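378aa long hypothetical citrate synthase (Sulfolobus tokodaii, PDB 1VGM) belongs by name and sequence to the citrate synthase family and is a largely helical protein whose modelled assembly pairs two copies of the chain. Local coordinates at residues Thr99-Leu104 with Ala126-Ile131. Residues are numbered along the deposited sequence; the frame is centred on the assembly and turned at random.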
loop_
_atom_site.group_PDB
_atom_site.type_symbol
_atom_site.label_atom_id
_atom_site.label_comp_id
_atom_site.label_asym_id
_atom_site.label_seq_id
_atom_site.Cartn_x
_atom_site.Cartn_y
_atom_site.Cartn_z
ATOM N N THR A 99 -2.094 1.885 9.961
ATOM C CA THR A 99 -1.326 1.211 11.002
ATOM C C THR A 99 -2.113 0.063 11.623
ATOM O O THR A 99 -1.593 -1.037 11.763
ATOM C CB THR A 99 -0.925 2.178 12.139
ATOM O OG1 THR A 99 -0.187 3.280 11.598
ATOM C CG2 THR A 99 -0.060 1.447 13.162
ATOM N N ALA A 100 -3.362 0.330 11.999
ATOM C CA ALA A 100 -4.221 -0.703 12.574
ATOM C C ALA A 100 -4.332 -1.905 11.645
ATOM O O ALA A 100 -4.252 -3.050 12.091
ATOM C CB ALA A 100 -5.613 -0.136 12.870
ATOM N N PHE A 101 -4.512 -1.653 10.352
ATOM C CA PHE A 101 -4.678 -2.751 9.403
ATOM C C PHE A 101 -3.386 -3.530 9.181
ATOM O O PHE A 101 -3.427 -4.684 8.768
ATOM C CB PHE A 101 -5.210 -2.227 8.065
ATOM C CG PHE A 101 -6.711 -2.220 7.983
ATOM C CD1 PHE A 101 -7.393 -3.256 7.350
ATOM C CD2 PHE A 101 -7.445 -1.199 8.584
ATOM C CE1 PHE A 101 -8.782 -3.285 7.324
ATOM C CE2 PHE A 101 -8.846 -1.215 8.567
ATOM C CZ PHE A 101 -9.515 -2.259 7.936
ATOM N N GLY A 102 -2.251 -2.886 9.461
ATOM C CA GLY A 102 -0.970 -3.566 9.434
ATOM C C GLY A 102 -0.869 -4.554 10.572
ATOM O O GLY A 102 -0.388 -5.680 10.394
ATOM N N ILE A 103 -1.353 -4.148 11.742
ATOM C CA ILE A 103 -1.429 -5.055 12.880
ATOM C C ILE A 103 -2.379 -6.239 12.657
ATOM O O ILE A 103 -2.049 -7.368 13.025
ATOM C CB ILE A 103 -1.838 -4.289 14.157
ATOM C CG1 ILE A 103 -0.697 -3.352 14.566
ATOM C CG2 ILE A 103 -2.161 -5.267 15.284
ATOM C CD1 ILE A 103 -1.065 -2.351 15.635
ATOM N N LEU A 104 -3.540 -5.996 12.049
ATOM C CA LEU A 104 -4.466 -7.085 11.737
ATOM C C LEU A 104 -3.842 -8.075 10.749
ATOM O O LEU A 104 -3.937 -9.290 10.931
ATOM C CB LEU A 104 -5.784 -6.534 11.160
ATOM C CG LEU A 104 -6.654 -5.641 12.059
ATOM C CD1 LEU A 104 -7.911 -5.220 11.320
ATOM C CD2 LEU A 104 -7.027 -6.379 13.329
ATOM N N ALA A 126 -16.554 -5.781 9.542
ATOM C CA ALA A 126 -16.825 -5.669 10.974
ATOM C C ALA A 126 -15.724 -4.893 11.697
ATOM O O ALA A 126 -15.994 -3.961 12.451
ATOM C CB ALA A 126 -16.971 -7.064 11.577
ATOM N N LYS A 127 -14.477 -5.275 11.458
ATOM C CA LYS A 127 -13.362 -4.731 12.223
ATOM C C LYS A 127 -13.000 -3.316 11.792
ATOM O O LYS A 127 -12.435 -2.556 12.571
ATOM C CB LYS A 127 -12.146 -5.650 12.086
ATOM C CG LYS A 127 -12.388 -7.040 12.676
ATOM C CD LYS A 127 -11.204 -7.975 12.471
ATOM C CE LYS A 127 -11.598 -9.423 12.755
ATOM N NZ LYS A 127 -12.149 -9.589 14.129
ATOM N N THR A 128 -13.330 -2.963 10.553
ATOM C CA THR A 128 -13.155 -1.596 10.070
ATOM C C THR A 128 -13.994 -0.619 10.902
ATOM O O THR A 128 -13.552 0.480 11.222
ATOM C CB THR A 128 -13.568 -1.490 8.578
ATOM O OG1 THR A 128 -12.862 -2.479 7.818
ATOM C CG2 THR A 128 -13.243 -0.118 8.028
ATOM N N ALA A 129 -15.203 -1.028 11.263
ATOM C CA ALA A 129 -16.058 -0.222 12.134
ATOM C C ALA A 129 -15.429 -0.065 13.516
ATOM O O ALA A 129 -15.415 1.026 14.088
ATOM C CB ALA A 129 -17.441 -0.879 12.264
ATOM N N THR A 130 -14.909 -1.160 14.055
ATOM C CA THR A 130 -14.275 -1.114 15.364
ATOM C C THR A 130 -13.093 -0.148 15.314
ATOM O O THR A 130 -12.949 0.729 16.167
ATOM C CB THR A 130 -13.790 -2.519 15.781
ATOM O OG1 THR A 130 -14.907 -3.419 15.791
ATOM C CG2 THR A 130 -13.142 -2.486 17.167
ATOM N N ILE A 131 -12.251 -0.300 14.302
ATOM C CA ILE A 131 -11.072 0.550 14.176
ATOM C C ILE A 131 -11.440 2.026 13.985
ATOM O O ILE A 131 -10.850 2.898 14.610
ATOM C CB ILE A 131 -10.177 0.073 13.008
ATOM C CG1 ILE A 131 -9.407 -1.174 13.447
ATOM C CG2 ILE A 131 -9.206 1.169 12.588
ATOM C CD1 ILE A 131 -8.886 -2.006 12.287
#
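Thr128 OG1 gives its hydrogen bond to its own helix, pairing with Ile124 O, and meets Phe101 only by contact: it sits at the edge of the ring, in its plane, 3.4 Å from Phe101 CZ. With OG1 beside the backbone N (chi1 -53°), the hydroxyl reaches back to that carbonyl while its oxygen still borders the ring. One turn further on, Ile131 drives its CD1 among three residues of 99-104. That methyl meets Leu104 CD1 tip to tip at 3.5 Å, tighter than usual for two carbons, and lies 3.8 Å from Phe101 CE2, approaching the ring obliquely. Ala100 CB lies against the branch methyl, 3.8 Å from Ile131 CG2, and here the backbones come nearest. This is buried helix-helix packing within the mainly helical fold of the citrate synthase family: segments 99-104 and 126-131, on helices 93-108 and 117-139, run at 135° to each other, their axes 11.1 Å apart at closest approach, a spacing bridged by the side chains of Phe101, Leu104 and Ile131. Helix 203-214 adds Ile207 and Val208 against Phe101. Lys127 lends its aliphatic stem, with CB 4.3 Å from Leu104 CD1, then carries its amine away to hydrogen-bond Glu75 O and Ser73 O. Thr99 packs on Gly102 of the second subunit.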